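Local coordinates for protein cytidylyltransferase (Leptospira borgpetersenii serovar Hardjo-bovis, PDB 6OEW) that probably transfers a nucleotidyl group, most likely cytidylyl, from a nucleoside triphosphate to an acceptor, probably with magnesium as cofactor, at residues G12-A17 against N53-T58; S77-S82 against A94-I99. One frame throughout, in Å; residues are numbered along the deposited sequence.

Interaction 1. Residues G12-A17 against N53-T58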
loop_
_atom_site.group_PDB
_atom_site.type_symbol
_atom_site.label_atom_id
_atom_site.label_comp_id
_atom_site.label_asym_id
_atom_site.label_seq_id
_atom_site.Cartn_x
_atom_site.Cartn_y
_atom_site.Cartn_z
ATOM N N GLY A 12 -10.794 1.073 7.249
ATOM C CA GLY A 12 -10.750 1.634 5.915
ATOM C C GLY A 12 -9.422 1.338 5.244
ATOM O O GLY A 12 -8.376 1.484 5.878
ATOM N N ILE A 13 -9.437 0.884 3.996
ATOM C CA ILE A 13 -8.202 0.705 3.230
ATOM C C ILE A 13 -8.023 1.953 2.367
ATOM O O ILE A 13 -8.753 2.166 1.390
ATOM C CB ILE A 13 -8.222 -0.572 2.379
ATOM C CG1 ILE A 13 -8.427 -1.819 3.232
ATOM C CG2 ILE A 13 -6.884 -0.683 1.587
ATOM C CD1 ILE A 13 -8.698 -3.074 2.413
ATOM N N LEU A 14 -7.061 2.799 2.742
ATOM C CA LEU A 14 -6.903 4.128 2.169
ATOM C C LEU A 14 -5.613 4.120 1.359
ATOM O O LEU A 14 -4.516 4.073 1.930
ATOM C CB LEU A 14 -6.870 5.197 3.259
ATOM C CG LEU A 14 -8.059 5.248 4.204
ATOM C CD1 LEU A 14 -8.029 6.563 4.954
ATOM C CD2 LEU A 14 -9.379 5.061 3.461
ATOM N N ILE A 15 -5.751 4.145 0.033
ATOM C CA ILE A 15 -4.628 3.995 -0.885
ATOM C C ILE A 15 -4.253 5.359 -1.435
ATOM O O ILE A 15 -5.035 5.984 -2.170
ATOM C CB ILE A 15 -4.969 3.048 -2.041
ATOM C CG1 ILE A 15 -5.617 1.763 -1.520
ATOM C CG2 ILE A 15 -3.715 2.746 -2.884
ATOM C CD1 ILE A 15 -6.358 1.080 -2.608
ATOM N N GLN A 16 -3.039 5.805 -1.143
ATOM C CA GLN A 16 -2.558 7.047 -1.730
ATOM C C GLN A 16 -1.949 6.770 -3.099
ATOM O O GLN A 16 -1.141 5.848 -3.269
ATOM C CB GLN A 16 -1.552 7.739 -0.808
ATOM C CG GLN A 16 -0.339 6.901 -0.473
ATOM C CD GLN A 16 0.709 7.698 0.276
ATOM O OE1 GLN A 16 0.708 7.750 1.499
ATOM N NE2 GLN A 16 1.613 8.337 -0.472
ATOM N N ALA A 17 -2.372 7.545 -4.091
ATOM C CA ALA A 17 -1.874 7.347 -5.446
ATOM C C ALA A 17 -1.981 8.665 -6.180
ATOM O O ALA A 17 -2.914 9.436 -5.946
ATOM C CB ALA A 17 -2.668 6.280 -6.210
ATOM N N ASN A 53 -14.719 -0.716 2.095
ATOM C CA ASN A 53 -14.261 0.622 2.471
ATOM C C ASN A 53 -12.885 0.924 1.896
ATOM O O ASN A 53 -12.010 1.431 2.602
ATOM C CB ASN A 53 -14.226 0.791 3.998
ATOM C CG ASN A 53 -15.593 0.616 4.650
ATOM O OD1 ASN A 53 -16.619 1.061 4.129
ATOM N ND2 ASN A 53 -15.606 -0.031 5.817
ATOM N N VAL A 54 -12.673 0.622 0.620
ATOM C CA VAL A 54 -11.462 1.031 -0.075
ATOM C C VAL A 54 -11.702 2.436 -0.601
ATOM O O VAL A 54 -12.762 2.711 -1.179
ATOM C CB VAL A 54 -11.125 0.067 -1.225
ATOM C CG1 VAL A 54 -9.970 0.586 -2.040
ATOM C CG2 VAL A 54 -10.769 -1.302 -0.671
ATOM N N VAL A 55 -10.748 3.329 -0.363
ATOM C CA VAL A 55 -10.786 4.685 -0.905
ATOM C C VAL A 55 -9.428 4.973 -1.530
ATOM O O VAL A 55 -8.390 4.675 -0.926
ATOM C CB VAL A 55 -11.110 5.738 0.174
ATOM C CG1 VAL A 55 -11.436 7.101 -0.480
ATOM C CG2 VAL A 55 -12.259 5.247 1.129
ATOM N N VAL A 56 -9.431 5.548 -2.732
ATOM C CA VAL A 56 -8.208 6.063 -3.337
ATOM C C VAL A 56 -8.077 7.533 -2.967
ATOM O O VAL A 56 -9.000 8.336 -3.189
ATOM C CB VAL A 56 -8.210 5.872 -4.865
ATOM C CG1 VAL A 56 -7.026 6.612 -5.514
ATOM C CG2 VAL A 56 -8.174 4.389 -5.232
ATOM N N LEU A 57 -6.938 7.888 -2.382
ATOM C CA LEU A 57 -6.659 9.240 -1.934
ATOM C C LEU A 57 -5.660 9.832 -2.920
ATOM O O LEU A 57 -4.513 9.382 -2.983
ATOM C CB LEU A 57 -6.069 9.255 -0.536
ATOM C CG LEU A 57 -6.992 9.163 0.687
ATOM C CD1 LEU A 57 -7.921 7.949 0.581
ATOM C CD2 LEU A 57 -6.112 9.102 1.917
ATOM N N THR A 58 -6.070 10.867 -3.647
ATOM C CA THR A 58 -5.167 11.448 -4.637
ATOM C C THR A 58 -5.177 12.969 -4.474
ATOM O O THR A 58 -5.653 13.478 -3.450
ATOM C CB THR A 58 -5.573 10.981 -6.047
ATOM O OG1 THR A 58 -4.566 11.353 -7.010
ATOM C CG2 THR A 58 -6.937 11.560 -6.451
#
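L14 lays its CD2 methyl alongside V55, 3.7 Å from V55 CG2, the two side chains running the same way off one face of a parallel pair of strands. On that face L57 follows, its CD1 4.0 Å from L14 CB. The other face carries I13, I15, V54 and V56; here I15, with CG1 anti to the carbonyl carbon (chi1 -48°), reaches back past its partner V56 to V54, two residues earlier, and its CD1 meets V54 CG1 at 3.7 Å. I13 N donates to N53 O, V55 N to I13 O, I15 N to V55 O, L57 N to I15 O (2.7 Å) and A17 N to L57 O, so I13 and I15 each bond through both N and O. Past these, T58 OG1 donates to A17 O at 2.7 Å, a side-chain hydroxyl extending the pairing where strand 12-16 has already ended. Q16 OE1 bonds to R104 NH2, and the Q16 side chain lies about 7 Å from both the magnesium ion and the side chain of D108, a magnesium-binding residue. In this Rossmann-like GT-A core, helix 37-45 packs on I15 and V56, helix 65-73 on V56, A17 and T58, helix 86-96 on Q16 and L57, while strand 101-106 bonds the far edge of 12-16.

Interaction 2. Residues S77-S82 against A94-I99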
loop_
_atom_site.group_PDB
_atom_site.type_symbol
_atom_site.label_atom_id
_atom_site.label_comp_id
_atom_site.label_asym_id
_atom_site.label_seq_id
_atom_site.Cartn_x
_atom_site.Cartn_y
_atom_site.Cartn_z
ATOM N N SER A 77 -14.280 4.407 -3.843
ATOM C CA SER A 77 -14.467 5.826 -3.596
ATOM C C SER A 77 -13.153 6.561 -3.762
ATOM O O SER A 77 -12.076 5.961 -3.776
ATOM C CB SER A 77 -15.027 6.057 -2.194
ATOM O OG SER A 77 -16.264 5.386 -2.061
ATOM N N VAL A 78 -13.251 7.886 -3.913
ATOM C CA VAL A 78 -12.103 8.729 -4.201
ATOM C C VAL A 78 -12.136 9.940 -3.290
ATOM O O VAL A 78 -13.178 10.592 -3.154
ATOM C CB VAL A 78 -12.097 9.222 -5.661
ATOM C CG1 VAL A 78 -10.872 10.099 -5.893
ATOM C CG2 VAL A 78 -12.100 8.054 -6.621
ATOM N N PHE A 79 -10.987 10.269 -2.709
ATOM C CA PHE A 79 -10.827 11.492 -1.939
ATOM C C PHE A 79 -9.694 12.295 -2.567
ATOM O O PHE A 79 -8.600 11.768 -2.773
ATOM C CB PHE A 79 -10.518 11.211 -0.462
ATOM C CG PHE A 79 -10.370 12.460 0.326
ATOM C CD1 PHE A 79 -11.490 13.076 0.869
ATOM C CD2 PHE A 79 -9.135 13.079 0.454
ATOM C CE1 PHE A 79 -11.376 14.276 1.551
ATOM C CE2 PHE A 79 -9.015 14.293 1.132
ATOM C CZ PHE A 79 -10.141 14.889 1.671
ATOM N N ARG A 80 -9.967 13.554 -2.884
ATOM C CA ARG A 80 -8.998 14.418 -3.546
ATOM C C ARG A 80 -8.624 15.549 -2.606
ATOM O O ARG A 80 -9.473 16.378 -2.246
ATOM C CB ARG A 80 -9.572 14.934 -4.863
ATOM C CG ARG A 80 -9.988 13.751 -5.744
ATOM C CD ARG A 80 -10.235 14.132 -7.192
ATOM N NE ARG A 80 -9.028 14.669 -7.820
ATOM C CZ ARG A 80 -8.924 14.965 -9.120
ATOM N NH1 ARG A 80 -9.955 14.755 -9.942
ATOM N NH2 ARG A 80 -7.788 15.484 -9.607
ATOM N N GLY A 81 -7.355 15.592 -2.220
ATOM C CA GLY A 81 -6.887 16.542 -1.217
ATOM C C GLY A 81 -5.440 16.925 -1.417
ATOM O O GLY A 81 -4.952 16.988 -2.556
ATOM N N SER A 82 -4.739 17.148 -0.305
ATOM C CA SER A 82 -3.441 17.817 -0.331
ATOM C C SER A 82 -2.412 17.016 -1.119
ATOM O O SER A 82 -2.283 15.809 -0.953
ATOM C CB SER A 82 -2.928 18.033 1.091
ATOM O OG SER A 82 -1.598 18.531 1.093
ATOM N N ALA A 94 -10.074 10.001 6.457
ATOM C CA ALA A 94 -10.549 9.160 7.557
ATOM C C ALA A 94 -11.747 9.790 8.252
ATOM O O ALA A 94 -12.724 9.102 8.590
ATOM C CB ALA A 94 -9.419 8.914 8.553
ATOM N N LYS A 95 -11.699 11.104 8.471
ATOM C CA LYS A 95 -12.843 11.769 9.082
ATOM C C LYS A 95 -14.045 11.770 8.144
ATOM O O LYS A 95 -15.184 11.562 8.585
ATOM C CB LYS A 95 -12.478 13.199 9.475
ATOM C CG LYS A 95 -11.497 13.349 10.633
ATOM C CD LYS A 95 -11.246 14.853 10.852
ATOM C CE LYS A 95 -9.982 15.140 11.652
ATOM N NZ LYS A 95 -9.489 16.554 11.417
ATOM N N THR A 96 -13.814 12.030 6.851
ATOM C CA THR A 96 -14.898 12.022 5.871
ATOM C C THR A 96 -15.647 10.692 5.880
ATOM O O THR A 96 -16.881 10.664 5.831
ATOM C CB THR A 96 -14.336 12.310 4.478
ATOM O OG1 THR A 96 -13.935 13.680 4.414
ATOM C CG2 THR A 96 -15.359 12.034 3.383
ATOM N N TYR A 97 -14.920 9.585 5.951
ATOM C CA TYR A 97 -15.527 8.265 5.853
ATOM C C TYR A 97 -15.730 7.604 7.209
ATOM O O TYR A 97 -16.073 6.418 7.255
ATOM C CB TYR A 97 -14.685 7.378 4.936
ATOM C CG TYR A 97 -14.601 7.938 3.537
ATOM C CD1 TYR A 97 -15.700 7.889 2.685
ATOM C CD2 TYR A 97 -13.428 8.530 3.059
ATOM C CE1 TYR A 97 -15.643 8.415 1.406
ATOM C CE2 TYR A 97 -13.369 9.069 1.793
ATOM C CZ TYR A 97 -14.482 9.006 0.964
ATOM O OH TYR A 97 -14.439 9.525 -0.313
ATOM N N ASN A 98 -15.555 8.353 8.302
ATOM C CA ASN A 98 -15.708 7.850 9.673
ATOM C C ASN A 98 -14.890 6.577 9.904
ATOM O O ASN A 98 -15.373 5.588 10.459
ATOM C CB ASN A 98 -17.185 7.627 10.006
ATOM C CG ASN A 98 -17.988 8.915 9.917
ATOM O OD1 ASN A 98 -18.681 9.169 8.928
ATOM N ND2 ASN A 98 -17.864 9.753 10.936
ATOM N N ILE A 99 -13.625 6.616 9.484
ATOM C CA ILE A 99 -12.709 5.485 9.642
ATOM C C ILE A 99 -12.054 5.563 11.014
ATOM O O ILE A 99 -11.553 6.622 11.420
ATOM C CB ILE A 99 -11.634 5.477 8.540
ATOM C CG1 ILE A 99 -12.251 5.500 7.134
ATOM C CG2 ILE A 99 -10.686 4.276 8.721
ATOM C CD1 ILE A 99 -13.103 4.298 6.775
#
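With chi1 -61°, Y97 sets its ring carbon CG anti to the carbonyl carbon and sends the phenol from the end of helix 86-96 across to strand 77-81; F79, with CG anti to its backbone N (chi1 -179°), lies with its ring against the same helix, on R89, D92 and A93. The two aromatics do not stack. Instead the Y97 ring turns an edge to the root of F79, with CE2 4.2 Å from F79 CB and that carbon near the plane of the tyrosine ring. At the far end of the phenol, Y97 OH comes 3.3 Å from V78 O and 4.0 Å from S77 CB, so the hydroxyl ends beside the V78 carbonyl, with S77 CB nearby. One face of the Y97 ring is roofed by T96, whose CG2 sits 3.8 Å above the plane over the ring centre, a CH-pi contact between sequence neighbours at the helix C-terminus. T96 OG1 comes 3.9 Å from F79 CE1, but its hydrogen bond goes back to D92 O within the helix. A Schellman motif ends the helix here: N98, with positive phi, is its C-prime residue, and I99 N bonds to A94 O at 2.8 Å, while N98 N bonds weakly to K95 O. Y97 also touches V55, and K10 NZ bonds to Y97 O. This is the strand-to-helix packing of a beta-alpha-beta crossover, in which 77-81 leads through helix 86-96 to the parallel strand 101-106. Chemically, apolar contacts and the aromatic edge dominate, while the phenol oxygen places a polar group near the V78 carbonyl, which may add some polar attraction.

Interaction 1 comes first along the chain and interaction 2 follows it in series, their centres about 8 Å apart. Both belong to the same mixed sheet: 54-59 lies between 11-16 and 77-81, so the second strand of interaction 1 is the neighbour of the first segment of interaction 2. V56 O with F79 N and T58 N with F79 O, each at 2.8 Å, probably bond the two directly, and I99 CG2 packs on G12 N. Interaction 1 is buried within the sheet, starting one strand in from the edge; interaction 2 is at its surface edge. Edge strand 77-81 and helix 86-96 thus flank the sheet whose strand 11-16 ends near the metal site.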